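Local coordinates for protein AggB (Escherichia coli, PDB 4PHX) that forms the minor subunit of aggregative adherence fimbriae type I, an Ig-like cell-adhesion protein probably displayed at the fimbrial tip, at residues K20-R25 and F93-D98. Sequence-based numbering, arbitrary orientation.
Sequences KLATGR and FDIMSD
Leu21 and Ala22 both donate their backbone N-H to Ile95 O, forming a classic beta bulge between antiparallel neighbours in one sheet of the Ig-like beta sandwich. Leu21 N lies 2.7 Å from Ile95 O and Ala22 N a longer 3.3 Å from it, the latter meeting a lone pair in the carbonyl plane. Within the bulge the small Ala22 CB rests 4.1 Å from Ile95 CB, on the side where Ile95 also packs on Phe110 and Val112 of the opposing sheet; from Thr23 on, the strands pair regularly.

Asp94 serves the other face. Its CB lies near Ala22 O and Lys20 CD; CG, beside its own backbone N (chi1 -64°), is brought 3.3 Å from Lys20 CD. OD1 accepts a hydrogen bond from Thr23 OG1 at 2.5 Å, a doubtfully short length. OD2 forms a salt bridge with Lys20 NZ, 2.9 Å away and 60° out of the carboxylate plane, and a second with Arg25 NH1 of a second subunit. A bend at chi2 (-107°) turns the lysine chain toward Asp94. A carboxylate suits this buried position: its oxygens take a hydroxyl and basic groups, whose charges probably offset its own.

Gly24, with no side chain, takes the Phe93 ring over its backbone in a CH-pi contact: Gly24 CA sits 3.6 Å above the ring plane, offset toward the rim.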
loop_
_atom_site.group_PDB
_atom_site.type_symbol
_atom_site.label_atom_id
_atom_site.label_comp_id
_atom_site.label_asym_id
_atom_site.label_seq_id
_atom_site.Cartn_x
_atom_site.Cartn_y
_atom_site.Cartn_z
ATOM N N LYS B 20 -1.233 -18.551 -1.947
ATOM C CA LYS B 20 -1.408 -19.868 -2.565
ATOM C C LYS B 20 -2.045 -20.886 -1.616
ATOM O O LYS B 20 -1.497 -21.209 -0.559
ATOM C CB LYS B 20 -0.073 -20.398 -3.084
ATOM C CG LYS B 20 0.896 -19.314 -3.512
ATOM C CD LYS B 20 1.038 -19.230 -5.017
ATOM C CE LYS B 20 2.299 -18.464 -5.411
ATOM N NZ LYS B 20 2.580 -18.569 -6.884
ATOM N N LEU B 21 -3.216 -21.382 -1.992
ATOM C CA LEU B 21 -3.875 -22.399 -1.191
ATOM C C LEU B 21 -3.491 -23.778 -1.717
ATOM O O LEU B 21 -3.328 -24.733 -0.948
ATOM C CB LEU B 21 -5.383 -22.240 -1.265
ATOM C CG LEU B 21 -6.154 -21.104 -0.584
ATOM C CD1 LEU B 21 -5.325 -20.310 0.423
ATOM C CD2 LEU B 21 -6.758 -20.212 -1.652
ATOM N N ALA B 22 -3.367 -23.871 -3.041
ATOM C CA ALA B 22 -2.962 -25.104 -3.709
ATOM C C ALA B 22 -2.137 -24.745 -4.928
ATOM O O ALA B 22 -2.240 -23.638 -5.455
ATOM C CB ALA B 22 -4.172 -25.929 -4.109
ATOM N N THR B 23 -1.297 -25.685 -5.350
ATOM C CA THR B 23 -0.476 -25.520 -6.530
ATOM C C THR B 23 -0.639 -26.764 -7.384
ATOM O O THR B 23 -0.735 -27.874 -6.859
ATOM C CB THR B 23 0.998 -25.356 -6.140
ATOM O OG1 THR B 23 1.187 -24.065 -5.564
ATOM C CG2 THR B 23 1.926 -25.496 -7.358
ATOM N N GLY B 24 -0.686 -26.588 -8.697
ATOM C CA GLY B 24 -0.956 -27.702 -9.564
ATOM C C GLY B 24 -0.065 -27.760 -10.781
ATOM O O GLY B 24 0.555 -26.757 -11.168
ATOM N N ARG B 25 -0.008 -28.955 -11.386
ATOM C CA ARG B 25 0.644 -29.139 -12.671
ATOM C C ARG B 25 -0.372 -29.677 -13.668
ATOM O O ARG B 25 -1.226 -30.471 -13.294
ATOM C CB ARG B 25 1.822 -30.109 -12.546
ATOM C CG ARG B 25 2.462 -30.442 -13.886
ATOM C CD ARG B 25 3.549 -31.495 -13.755
ATOM N NE ARG B 25 3.027 -32.666 -13.068
ATOM C CZ ARG B 25 3.758 -33.469 -12.314
ATOM N NH1 ARG B 25 5.063 -33.228 -12.152
ATOM N NH2 ARG B 25 3.174 -34.496 -11.715
ATOM N N PHE B 93 0.375 -23.904 -12.246
ATOM C CA PHE B 93 -0.644 -22.914 -11.858
ATOM C C PHE B 93 -0.929 -22.975 -10.362
ATOM O O PHE B 93 -0.590 -23.942 -9.687
ATOM C CB PHE B 93 -1.955 -23.156 -12.612
ATOM C CG PHE B 93 -2.560 -24.507 -12.346
ATOM C CD1 PHE B 93 -3.468 -24.683 -11.320
ATOM C CD2 PHE B 93 -2.206 -25.607 -13.131
ATOM C CE1 PHE B 93 -4.023 -25.921 -11.059
ATOM C CE2 PHE B 93 -2.750 -26.849 -12.879
ATOM C CZ PHE B 93 -3.670 -27.013 -11.826
ATOM N N ASP B 94 -1.578 -21.959 -9.834
ATOM C CA ASP B 94 -1.936 -22.009 -8.425
ATOM C C ASP B 94 -3.409 -21.767 -8.230
ATOM O O ASP B 94 -4.077 -21.190 -9.096
ATOM C CB ASP B 94 -1.184 -20.947 -7.639
ATOM C CG ASP B 94 0.312 -21.166 -7.650
ATOM O OD1 ASP B 94 0.804 -22.011 -6.863
ATOM O OD2 ASP B 94 0.990 -20.455 -8.418
ATOM N N ILE B 95 -3.899 -22.207 -7.082
ATOM C CA ILE B 95 -5.193 -21.773 -6.587
ATOM C C ILE B 95 -4.933 -20.776 -5.470
ATOM O O ILE B 95 -4.254 -21.075 -4.481
ATOM C CB ILE B 95 -6.057 -22.949 -6.119
ATOM C CG1 ILE B 95 -6.446 -23.802 -7.335
ATOM C CG2 ILE B 95 -7.320 -22.446 -5.402
ATOM C CD1 ILE B 95 -7.076 -25.155 -6.990
ATOM N N MET B 96 -5.453 -19.572 -5.649
ATOM C CA MET B 96 -5.089 -18.479 -4.766
ATOM C C MET B 96 -6.283 -17.850 -4.062
ATOM O O MET B 96 -7.391 -17.805 -4.604
ATOM C CB MET B 96 -4.307 -17.401 -5.529
ATOM C CG MET B 96 -2.958 -17.842 -6.048
ATOM S SD MET B 96 -2.265 -16.694 -7.254
ATOM C CE MET B 96 -3.505 -16.651 -8.512
ATOM N N SER B 97 -6.038 -17.361 -2.852
ATOM C CA SER B 97 -7.005 -16.524 -2.157
ATOM C C SER B 97 -7.414 -15.328 -3.013
ATOM O O SER B 97 -6.564 -14.585 -3.507
ATOM C CB SER B 97 -6.432 -16.015 -0.844
ATOM O OG SER B 97 -7.388 -15.212 -0.214
ATOM N N ASP B 98 -8.719 -15.158 -3.196
ATOM C CA ASP B 98 -9.221 -14.058 -4.005
ATOM C C ASP B 98 -9.539 -12.865 -3.112
ATOM O O ASP B 98 -10.676 -12.673 -2.712
ATOM C CB ASP B 98 -10.460 -14.487 -4.796
ATOM C CG ASP B 98 -10.985 -13.384 -5.700
ATOM O OD1 ASP B 98 -10.304 -12.342 -5.847
ATOM O OD2 ASP B 98 -12.075 -13.563 -6.275
#